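Local atomic coordinates of histidine triad protein (Plasmodium falciparum 3D7, PDB entry 5CS2), a protein that probably hydrolyses diadenosine triphosphate to AMP and ADP, as a Fhit-like member of the histidine triad family, and is bound here by cyclomarin A. Residues 54-65 / 110-121; 84-92 / 190-199. One frame throughout, in Å; residues are numbered along the deposited sequence.

Contact 1: residues 54-65 / 110-121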
loop_
_atom_site.group_PDB
_atom_site.type_symbol
_atom_site.label_atom_id
_atom_site.label_comp_id
_atom_site.label_asym_id
_atom_site.label_seq_id
_atom_site.Cartn_x
_atom_site.Cartn_y
_atom_site.Cartn_z
ATOM N N GLY A 54 -11.703 14.361 2.385
ATOM C CA GLY A 54 -11.334 13.473 1.288
ATOM C C GLY A 54 -10.797 12.120 1.712
ATOM O O GLY A 54 -10.462 11.306 0.855
ATOM N N HIS A 55 -10.811 11.842 3.013
ATOM C CA HIS A 55 -10.383 10.537 3.571
ATOM C C HIS A 55 -11.310 9.448 3.052
ATOM O O HIS A 55 -12.518 9.461 3.321
ATOM C CB HIS A 55 -10.425 10.596 5.107
ATOM C CG HIS A 55 -9.869 9.398 5.833
ATOM N ND1 HIS A 55 -9.612 9.453 7.195
ATOM C CD2 HIS A 55 -9.564 8.160 5.382
ATOM C CE1 HIS A 55 -9.155 8.253 7.523
ATOM N NE2 HIS A 55 -9.084 7.448 6.465
ATOM N N ILE A 56 -10.760 8.536 2.253
ATOM C CA ILE A 56 -11.501 7.438 1.659
ATOM C C ILE A 56 -10.919 6.090 2.059
ATOM O O ILE A 56 -9.766 6.006 2.490
ATOM C CB ILE A 56 -11.626 7.559 0.134
ATOM C CG1 ILE A 56 -10.205 7.644 -0.501
ATOM C CG2 ILE A 56 -12.492 8.834 -0.230
ATOM C CD1 ILE A 56 -10.173 7.373 -1.973
ATOM N N LEU A 57 -11.716 5.053 1.868
ATOM C CA LEU A 57 -11.328 3.672 2.194
ATOM C C LEU A 57 -11.487 2.781 0.992
ATOM O O LEU A 57 -12.467 2.920 0.255
ATOM C CB LEU A 57 -12.223 3.156 3.348
ATOM C CG LEU A 57 -12.182 3.992 4.632
ATOM C CD1 LEU A 57 -13.337 3.665 5.544
ATOM C CD2 LEU A 57 -10.838 3.881 5.327
ATOM N N LEU A 58 -10.561 1.824 0.814
ATOM C CA LEU A 58 -10.663 0.813 -0.241
ATOM C C LEU A 58 -10.664 -0.536 0.454
ATOM O O LEU A 58 -9.867 -0.729 1.372
ATOM C CB LEU A 58 -9.478 0.839 -1.211
ATOM C CG LEU A 58 -9.127 2.192 -1.845
ATOM C CD1 LEU A 58 -8.094 1.995 -2.921
ATOM C CD2 LEU A 58 -10.317 2.854 -2.498
ATOM N N THR A 59 -11.553 -1.446 0.048
ATOM C CA THR A 59 -11.568 -2.750 0.708
ATOM C C THR A 59 -11.864 -3.825 -0.293
ATOM O O THR A 59 -12.287 -3.526 -1.417
ATOM C CB THR A 59 -12.520 -2.741 1.931
ATOM O OG1 THR A 59 -12.273 -3.906 2.739
ATOM C CG2 THR A 59 -13.955 -2.754 1.545
ATOM N N THR A 60 -11.680 -5.087 0.105
ATOM C CA THR A 60 -11.962 -6.221 -0.765
ATOM C C THR A 60 -13.443 -6.547 -0.705
ATOM O O THR A 60 -14.060 -6.332 0.327
ATOM C CB THR A 60 -11.147 -7.447 -0.331
ATOM O OG1 THR A 60 -11.327 -7.577 1.078
ATOM C CG2 THR A 60 -9.657 -7.307 -0.665
ATOM N N LEU A 61 -14.027 -7.038 -1.809
ATOM C CA LEU A 61 -15.452 -7.382 -1.815
ATOM C C LEU A 61 -15.667 -8.608 -0.907
ATOM O O LEU A 61 -16.689 -8.696 -0.216
ATOM C CB LEU A 61 -15.929 -7.668 -3.254
ATOM C CG LEU A 61 -16.166 -6.438 -4.142
ATOM C CD1 LEU A 61 -16.139 -6.804 -5.627
ATOM C CD2 LEU A 61 -17.451 -5.707 -3.780
ATOM N N LYS A 62 -14.677 -9.523 -0.897
ATOM C CA LYS A 62 -14.663 -10.707 -0.032
ATOM C C LYS A 62 -14.030 -10.336 1.310
ATOM O O LYS A 62 -12.966 -9.712 1.340
ATOM C CB LYS A 62 -13.909 -11.870 -0.708
ATOM C CG LYS A 62 -13.938 -13.159 0.116
ATOM C CD LYS A 62 -13.838 -14.434 -0.722
ATOM C CE LYS A 62 -13.951 -15.686 0.131
ATOM N NZ LYS A 62 -15.293 -15.826 0.773
ATOM N N LYS A 63 -14.694 -10.693 2.429
ATOM C CA LYS A 63 -14.176 -10.381 3.755
ATOM C C LYS A 63 -12.931 -11.226 4.044
ATOM O O LYS A 63 -12.992 -12.457 4.041
ATOM C CB LYS A 63 -15.245 -10.582 4.837
ATOM C CG LYS A 63 -14.877 -9.930 6.154
ATOM C CD LYS A 63 -15.553 -10.614 7.331
ATOM C CE LYS A 63 -14.934 -10.191 8.634
ATOM N NZ LYS A 63 -13.702 -10.961 8.962
ATOM N N LYS A 64 -11.786 -10.549 4.197
ATOM C CA LYS A 64 -10.494 -11.154 4.521
ATOM C C LYS A 64 -9.891 -10.275 5.590
ATOM O O LYS A 64 -9.912 -9.054 5.445
ATOM C CB LYS A 64 -9.617 -11.287 3.283
ATOM C CG LYS A 64 -9.961 -12.557 2.508
ATOM C CD LYS A 64 -9.520 -12.527 1.076
ATOM C CE LYS A 64 -10.066 -13.736 0.341
ATOM N NZ LYS A 64 -9.067 -14.364 -0.575
ATOM N N LYS A 65 -9.427 -10.871 6.702
ATOM C CA LYS A 65 -8.955 -10.096 7.853
ATOM C C LYS A 65 -7.593 -9.418 7.673
ATOM O O LYS A 65 -7.438 -8.230 7.981
ATOM C CB LYS A 65 -8.938 -10.968 9.127
ATOM C CG LYS A 65 -8.671 -10.171 10.400
ATOM C CD LYS A 65 -8.674 -11.053 11.636
ATOM C CE LYS A 65 -8.430 -10.242 12.877
ATOM N NZ LYS A 65 -8.389 -11.103 14.085
ATOM N N GLN A 110 -6.186 -1.685 13.742
ATOM C CA GLN A 110 -7.339 -2.089 12.917
ATOM C C GLN A 110 -8.589 -2.237 13.831
ATOM O O GLN A 110 -8.499 -2.915 14.860
ATOM C CB GLN A 110 -7.019 -3.421 12.233
ATOM C CG GLN A 110 -8.022 -3.893 11.200
ATOM C CD GLN A 110 -7.761 -5.312 10.769
ATOM O OE1 GLN A 110 -7.408 -6.182 11.572
ATOM N NE2 GLN A 110 -7.970 -5.600 9.500
ATOM N N THR A 111 -9.711 -1.544 13.504
ATOM C CA THR A 111 -10.959 -1.620 14.316
ATOM C C THR A 111 -12.036 -2.466 13.643
ATOM O O THR A 111 -12.949 -2.958 14.314
ATOM C CB THR A 111 -11.512 -0.243 14.712
ATOM O OG1 THR A 111 -11.486 0.649 13.605
ATOM C CG2 THR A 111 -10.803 0.351 15.913
ATOM N N VAL A 112 -11.918 -2.656 12.325
ATOM C CA VAL A 112 -12.821 -3.468 11.524
ATOM C C VAL A 112 -11.980 -4.608 10.953
ATOM O O VAL A 112 -10.977 -4.348 10.275
ATOM C CB VAL A 112 -13.508 -2.642 10.397
ATOM C CG1 VAL A 112 -14.357 -3.539 9.513
ATOM C CG2 VAL A 112 -14.345 -1.495 10.980
ATOM N N ASP A 113 -12.371 -5.868 11.224
ATOM C CA ASP A 113 -11.608 -7.066 10.839
ATOM C C ASP A 113 -11.764 -7.409 9.378
ATOM O O ASP A 113 -12.201 -8.489 9.033
ATOM C CB ASP A 113 -11.959 -8.248 11.774
ATOM C CG ASP A 113 -11.686 -7.915 13.241
ATOM O OD1 ASP A 113 -10.804 -7.061 13.509
ATOM O OD2 ASP A 113 -12.388 -8.459 14.110
ATOM N N HIS A 114 -11.302 -6.500 8.495
ATOM C CA HIS A 114 -11.457 -6.649 7.053
ATOM C C HIS A 114 -10.387 -5.706 6.472
ATOM O O HIS A 114 -10.349 -4.545 6.870
ATOM C CB HIS A 114 -12.883 -6.172 6.661
ATOM C CG HIS A 114 -13.290 -6.425 5.241
ATOM N ND1 HIS A 114 -14.634 -6.507 4.889
ATOM C CD2 HIS A 114 -12.537 -6.577 4.121
ATOM C CE1 HIS A 114 -14.653 -6.755 3.586
ATOM N NE2 HIS A 114 -13.415 -6.763 3.072
ATOM N N VAL A 115 -9.469 -6.251 5.670
ATOM C CA VAL A 115 -8.345 -5.521 5.039
ATOM C C VAL A 115 -8.873 -4.269 4.385
ATOM O O VAL A 115 -9.775 -4.362 3.557
ATOM C CB VAL A 115 -7.628 -6.357 3.931
ATOM C CG1 VAL A 115 -6.459 -5.560 3.324
ATOM C CG2 VAL A 115 -7.139 -7.683 4.456
ATOM N N HIS A 116 -8.294 -3.125 4.715
ATOM C CA HIS A 116 -8.675 -1.881 4.009
ATOM C C HIS A 116 -7.510 -0.902 3.892
ATOM O O HIS A 116 -6.642 -0.838 4.768
ATOM C CB HIS A 116 -9.930 -1.214 4.617
ATOM C CG HIS A 116 -9.840 -0.890 6.072
ATOM N ND1 HIS A 116 -9.912 -1.887 7.035
ATOM C CD2 HIS A 116 -9.734 0.304 6.686
ATOM C CE1 HIS A 116 -9.818 -1.272 8.201
ATOM N NE2 HIS A 116 -9.723 0.050 8.051
ATOM N N ILE A 117 -7.509 -0.099 2.811
ATOM C CA ILE A 117 -6.473 0.912 2.635
ATOM C C ILE A 117 -7.100 2.270 2.883
ATOM O O ILE A 117 -8.184 2.552 2.348
ATOM C CB ILE A 117 -5.926 0.883 1.179
ATOM C CG1 ILE A 117 -5.299 -0.482 0.791
ATOM C CG2 ILE A 117 -4.935 2.062 0.950
ATOM C CD1 ILE A 117 -4.834 -0.662 -0.713
ATOM N N HIS A 118 -6.418 3.098 3.656
ATOM C CA HIS A 118 -6.783 4.483 3.929
ATOM C C HIS A 118 -6.051 5.342 2.917
ATOM O O HIS A 118 -4.835 5.169 2.719
ATOM C CB HIS A 118 -6.298 4.935 5.304
ATOM C CG HIS A 118 -6.977 4.242 6.422
ATOM N ND1 HIS A 118 -8.110 4.761 7.004
ATOM C CD2 HIS A 118 -6.660 3.072 7.020
ATOM C CE1 HIS A 118 -8.439 3.901 7.957
ATOM N NE2 HIS A 118 -7.591 2.871 7.998
ATOM N N ILE A 119 -6.765 6.291 2.296
ATOM C CA ILE A 119 -6.129 7.261 1.393
ATOM C C ILE A 119 -6.574 8.589 1.947
ATOM O O ILE A 119 -7.783 8.858 1.980
ATOM C CB ILE A 119 -6.521 7.114 -0.075
ATOM C CG1 ILE A 119 -6.023 5.794 -0.669
ATOM C CG2 ILE A 119 -6.009 8.336 -0.905
ATOM C CD1 ILE A 119 -6.592 5.514 -2.068
ATOM N N ILE A 120 -5.622 9.402 2.386
ATOM C CA ILE A 120 -5.939 10.703 2.999
ATOM C C ILE A 120 -5.209 11.802 2.251
ATOM O O ILE A 120 -3.979 11.931 2.362
ATOM C CB ILE A 120 -5.659 10.774 4.528
ATOM C CG1 ILE A 120 -6.253 9.572 5.301
ATOM C CG2 ILE A 120 -6.158 12.122 5.110
ATOM C CD1 ILE A 120 -5.532 9.188 6.570
ATOM N N PRO A 121 -5.948 12.677 1.557
ATOM C CA PRO A 121 -5.291 13.804 0.867
ATOM C C PRO A 121 -4.633 14.693 1.908
ATOM O O PRO A 121 -5.158 14.829 3.014
ATOM C CB PRO A 121 -6.463 14.529 0.187
ATOM C CG PRO A 121 -7.538 13.479 0.068
ATOM C CD PRO A 121 -7.409 12.707 1.351
#
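His55 meets the histidine triad motif, His114 to His118, in the predicted nucleotide site of this HIT fold. His116 is the predicted nucleophile that carries AMP, and His118 is predicted to bind substrate. His55 NE2 and His118 ND1 are 2.9 Å apart in a hydrogen bond. Each nitrogen lies at the edge of the other ring, near its plane; the planes are 56° apart. Ile120 CG1 covers one face of the His55 ring in a CH-pi contact, 3.6 Å from the ring centroid.

Strands 56-60 and 116-121 run antiparallel. Ile56 pairs with Ile119, and Leu58 with Ile117, through two backbone bonds each. Beyond Leu58 side chains carry much of the contact, but the backbone joins once more, Val115 N to Lys64 O. Thr59 OG1 donates to Val115 O at 2.7 Å. The His114 ring stands trans to the backbone N (chi1 -172°), which carries NE2 across to Thr60. The one N-H of His114 NE2 is shared between Thr60 O (2.9 Å) and Thr60 OG1 (3.0 Å), so the bond to the carbonyl is bent; the hydroxyl lies in the ring plane, the carbonyl 18° out of it. Lys63 CA packs over a face of this ring. His114 ND1 is bonded to Gly26 N. His114 O accepts from His116 ND1 at 2.7 Å, nearly straight. This fixes the rotation of the His116 ring, consistent with positioning the predicted nucleophile.

Strand 42-46 flanks 56-60, and strand 97-104 flanks 116-121. Ile56, Leu58, Ile117 and Ile119 face helix 72-93. On the other side of the sheet Phe25 meets His116 edge to face.

Contact 2: residues 84-92 / 190-199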
loop_
_atom_site.group_PDB
_atom_site.type_symbol
_atom_site.label_atom_id
_atom_site.label_comp_id
_atom_site.label_asym_id
_atom_site.label_seq_id
_atom_site.Cartn_x
_atom_site.Cartn_y
_atom_site.Cartn_z
ATOM N N PHE A 84 -4.951 4.528 -8.777
ATOM C CA PHE A 84 -5.990 5.206 -9.565
ATOM C C PHE A 84 -6.710 6.238 -8.695
ATOM O O PHE A 84 -6.929 7.369 -9.141
ATOM C CB PHE A 84 -6.984 4.189 -10.134
ATOM C CG PHE A 84 -8.151 4.818 -10.876
ATOM C CD1 PHE A 84 -7.979 5.350 -12.155
ATOM C CD2 PHE A 84 -9.395 4.953 -10.261
ATOM C CE1 PHE A 84 -9.050 5.939 -12.837
ATOM C CE2 PHE A 84 -10.458 5.591 -10.929
ATOM C CZ PHE A 84 -10.282 6.052 -12.221
ATOM N N MET A 85 -7.111 5.857 -7.436
ATOM C CA MET A 85 -7.827 6.782 -6.564
ATOM C C MET A 85 -6.976 7.940 -6.069
ATOM O O MET A 85 -7.501 9.031 -5.916
ATOM C CB MET A 85 -8.506 6.048 -5.394
ATOM C CG MET A 85 -9.696 5.208 -5.831
ATOM S SD MET A 85 -10.949 6.104 -6.860
ATOM C CE MET A 85 -11.237 7.466 -5.937
ATOM N N CYS A 86 -5.637 7.754 -5.909
ATOM C CA CYS A 86 -4.779 8.882 -5.562
ATOM C C CYS A 86 -4.766 9.873 -6.716
ATOM O O CYS A 86 -4.786 11.075 -6.472
ATOM C CB CYS A 86 -3.373 8.428 -5.208
ATOM S SG CYS A 86 -3.294 7.593 -3.625
ATOM N N TYR A 87 -4.800 9.372 -7.950
ATOM C CA TYR A 87 -4.882 10.248 -9.135
ATOM C C TYR A 87 -6.198 11.050 -9.123
ATOM O O TYR A 87 -6.168 12.277 -9.186
ATOM C CB TYR A 87 -4.752 9.427 -10.415
ATOM C CG TYR A 87 -4.868 10.241 -11.691
ATOM C CD1 TYR A 87 -3.816 11.053 -12.125
ATOM C CD2 TYR A 87 -6.035 10.225 -12.447
ATOM C CE1 TYR A 87 -3.906 11.779 -13.315
ATOM C CE2 TYR A 87 -6.150 10.979 -13.617
ATOM C CZ TYR A 87 -5.076 11.737 -14.054
ATOM O OH TYR A 87 -5.174 12.451 -15.223
ATOM N N ILE A 88 -7.344 10.360 -8.949
ATOM C CA ILE A 88 -8.663 11.020 -8.902
ATOM C C ILE A 88 -8.753 12.034 -7.781
ATOM O O ILE A 88 -9.138 13.178 -8.026
ATOM C CB ILE A 88 -9.785 9.931 -8.780
ATOM C CG1 ILE A 88 -9.838 9.001 -10.026
ATOM C CG2 ILE A 88 -11.155 10.584 -8.480
ATOM C CD1 ILE A 88 -10.052 9.709 -11.462
ATOM N N MET A 89 -8.425 11.620 -6.531
ATOM C CA MET A 89 -8.495 12.492 -5.367
ATOM C C MET A 89 -7.561 13.687 -5.507
ATOM O O MET A 89 -7.883 14.775 -5.018
ATOM C CB MET A 89 -8.261 11.741 -4.049
ATOM C CG MET A 89 -9.226 10.572 -3.808
ATOM S SD MET A 89 -10.990 11.030 -3.826
ATOM C CE MET A 89 -11.133 11.769 -2.288
ATOM N N GLY A 90 -6.421 13.462 -6.165
ATOM C CA GLY A 90 -5.437 14.499 -6.433
ATOM C C GLY A 90 -6.055 15.598 -7.265
ATOM O O GLY A 90 -5.965 16.770 -6.899
ATOM N N ASN A 91 -6.754 15.197 -8.335
ATOM C CA ASN A 91 -7.471 16.111 -9.227
ATOM C C ASN A 91 -8.658 16.803 -8.538
ATOM O O ASN A 91 -8.850 18.000 -8.754
ATOM C CB ASN A 91 -7.905 15.394 -10.481
ATOM C CG ASN A 91 -6.770 14.928 -11.365
ATOM O OD1 ASN A 91 -5.608 15.296 -11.193
ATOM N ND2 ASN A 91 -7.087 14.101 -12.351
ATOM N N LEU A 92 -9.418 16.082 -7.674
ATOM C CA LEU A 92 -10.587 16.639 -6.972
ATOM C C LEU A 92 -10.287 17.549 -5.780
ATOM O O LEU A 92 -10.987 18.549 -5.593
ATOM C CB LEU A 92 -11.547 15.510 -6.511
ATOM C CG LEU A 92 -12.328 14.776 -7.580
ATOM C CD1 LEU A 92 -13.059 13.597 -6.966
ATOM C CD2 LEU A 92 -13.356 15.713 -8.272
ATOM N N LEU A 190 -19.721 13.195 -6.088
ATOM C CA LEU A 190 -18.699 14.044 -6.695
ATOM C C LEU A 190 -17.565 13.165 -7.270
ATOM O O LEU A 190 -17.138 13.362 -8.416
ATOM C CB LEU A 190 -18.159 15.020 -5.644
ATOM C CG LEU A 190 -16.988 15.907 -6.073
ATOM C CD1 LEU A 190 -17.486 17.213 -6.722
ATOM C CD2 LEU A 190 -16.080 16.222 -4.878
ATOM N N ILE A 191 -17.141 12.138 -6.498
ATOM C CA ILE A 191 -16.075 11.237 -6.947
ATOM C C ILE A 191 -16.499 10.400 -8.102
ATOM O O ILE A 191 -15.818 10.381 -9.114
ATOM C CB ILE A 191 -15.526 10.389 -5.776
ATOM C CG1 ILE A 191 -14.964 11.308 -4.671
ATOM C CG2 ILE A 191 -14.503 9.381 -6.296
ATOM C CD1 ILE A 191 -14.689 10.622 -3.344
ATOM N N LYS A 192 -17.671 9.737 -7.992
ATOM C CA LYS A 192 -18.236 8.901 -9.035
ATOM C C LYS A 192 -18.440 9.715 -10.325
ATOM O O LYS A 192 -18.105 9.228 -11.401
ATOM C CB LYS A 192 -19.627 8.425 -8.567
ATOM C CG LYS A 192 -19.852 6.953 -8.496
ATOM C CD LYS A 192 -21.327 6.641 -8.168
ATOM C CE LYS A 192 -21.960 7.589 -7.146
ATOM N NZ LYS A 192 -23.407 7.283 -6.901
ATOM N N SER A 193 -18.974 10.949 -10.209
ATOM C CA SER A 193 -19.244 11.828 -11.361
ATOM C C SER A 193 -17.979 12.160 -12.126
ATOM O O SER A 193 -17.976 12.089 -13.357
ATOM C CB SER A 193 -19.944 13.110 -10.933
ATOM O OG SER A 193 -21.211 12.801 -10.379
ATOM N N TYR A 194 -16.892 12.439 -11.386
ATOM C CA TYR A 194 -15.587 12.738 -11.963
ATOM C C TYR A 194 -15.002 11.540 -12.681
ATOM O O TYR A 194 -14.541 11.686 -13.800
ATOM C CB TYR A 194 -14.645 13.309 -10.915
ATOM C CG TYR A 194 -13.348 13.805 -11.507
ATOM C CD1 TYR A 194 -13.267 15.064 -12.101
ATOM C CD2 TYR A 194 -12.209 12.999 -11.517
ATOM C CE1 TYR A 194 -12.084 15.506 -12.699
ATOM C CE2 TYR A 194 -11.016 13.437 -12.097
ATOM C CZ TYR A 194 -10.962 14.687 -12.693
ATOM O OH TYR A 194 -9.786 15.109 -13.252
ATOM N N ILE A 195 -15.038 10.326 -12.060
ATOM C CA ILE A 195 -14.555 9.127 -12.708
ATOM C C ILE A 195 -15.296 8.937 -14.036
ATOM O O ILE A 195 -14.661 8.745 -15.068
ATOM C CB ILE A 195 -14.644 7.882 -11.755
ATOM C CG1 ILE A 195 -13.754 8.084 -10.518
ATOM C CG2 ILE A 195 -14.301 6.602 -12.498
ATOM C CD1 ILE A 195 -14.005 7.063 -9.285
ATOM N N ASN A 196 -16.643 9.028 -14.008
ATOM C CA ASN A 196 -17.487 8.860 -15.192
ATOM C C ASN A 196 -17.145 9.845 -16.314
ATOM O O ASN A 196 -17.010 9.442 -17.474
ATOM C CB ASN A 196 -18.950 8.983 -14.787
ATOM C CG ASN A 196 -19.445 7.793 -14.002
ATOM O OD1 ASN A 196 -18.828 6.725 -14.002
ATOM N ND2 ASN A 196 -20.593 7.941 -13.359
ATOM N N GLU A 197 -16.968 11.094 -15.962
ATOM C CA GLU A 197 -16.666 12.171 -16.916
ATOM C C GLU A 197 -15.334 11.938 -17.659
ATOM O O GLU A 197 -15.275 12.075 -18.885
ATOM C CB GLU A 197 -16.668 13.520 -16.173
ATOM C CG GLU A 197 -16.399 14.730 -17.054
ATOM C CD GLU A 197 -16.512 16.077 -16.364
ATOM O OE1 GLU A 197 -15.529 16.501 -15.713
ATOM O OE2 GLU A 197 -17.574 16.725 -16.504
ATOM N N LYS A 198 -14.290 11.522 -16.919
ATOM C CA LYS A 198 -12.956 11.329 -17.482
ATOM C C LYS A 198 -12.692 9.972 -18.069
ATOM O O LYS A 198 -11.784 9.843 -18.900
ATOM C CB LYS A 198 -11.897 11.651 -16.403
ATOM C CG LYS A 198 -11.955 13.071 -15.852
ATOM C CD LYS A 198 -11.659 14.119 -16.930
ATOM C CE LYS A 198 -11.707 15.524 -16.380
ATOM N NZ LYS A 198 -11.591 16.527 -17.469
ATOM N N PHE A 199 -13.449 8.941 -17.659
ATOM C CA PHE A 199 -13.128 7.587 -18.066
ATOM C C PHE A 199 -14.223 6.776 -18.733
ATOM O O PHE A 199 -14.007 5.588 -19.002
ATOM C CB PHE A 199 -12.568 6.827 -16.843
ATOM C CG PHE A 199 -11.232 7.392 -16.449
ATOM C CD1 PHE A 199 -10.101 7.158 -17.233
ATOM C CD2 PHE A 199 -11.124 8.275 -15.384
ATOM C CE1 PHE A 199 -8.871 7.739 -16.901
ATOM C CE2 PHE A 199 -9.900 8.879 -15.074
ATOM C CZ PHE A 199 -8.788 8.616 -15.835
#
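Ile88 and Ile191 interlock as knobs into holes where segment 84-92 of helix 72-93 crosses segment 190-199 of helix 181-199. The axes of these segments are 10.6 Å apart at closest approach and make an angle of 104°. Ile88 sits among Ile191, Tyr194, Ile195 and Phe199. Ile191 in turn fills the hole formed by Met85, Ile88, Met89 and Leu92.

The aliphatic contacts follow from this. Leu92 CD1 lies 3.8 Å from Ile191 CG1. Both methionines fold back. The bend at chi2 (-52°) sets Met85 SD beside Ile195 CD1, and that at chi3 (-51°) turns CE to Ile191 CG2. Met89 SD lies 3.8 Å from Ile191 CD1.

Aromatic contacts fill the rest. Phe84 and Phe199 form a T-shaped pair, with the edge of Phe84 over the face of Phe199 and the centroids 5.3 Å apart. Ile88 CD1 meets the Tyr194 ring at its edge and lies 3.7 Å from Phe199 CE2. Leu92 CG lies over a face of Tyr194, with Leu92 CD2 3.8 Å from Tyr194 CG. Ile195 CG2 meets the edge of Phe84.

The polar contact is slight. Asn91 ND2 gives Tyr194 OH a weak, bent hydrogen bond of 3.0 Å, at the partly exposed margin.

Helix 4-11 adds Tyr5 and Leu9 against Phe84 and Phe199, and Trp14 packs on Ile195 and Phe199. Phe36 of strand 35-38 touches Met85 and Ile191. Phe98 of strand 97-104 lies against Met89, and Asn68 of the second subunit packs on Cys86 and Tyr87.

In the fold
From the N terminus, helix 4-11 comes first and later packs on contact 2. Strands 35-38, 42-46 and 56-60 follow. Helix 72-93 and strand 97-104 come next, and strand 116-122 then closes contact 1 beside 56-60. An unmodelled region, 127-177, precedes helix 181-199, which closes contact 2 by returning to helix 72-93. The two closures cross, since 84-92 lies within the loop of contact 1 and 190-199 lies beyond it. Their centres lie about 19 Å apart. They meet where Met85, Cys86 and Met89 pack on Gly54, Ile56 and Ile119. Helix 72-93 thus joins the sheet to the C-terminal helix.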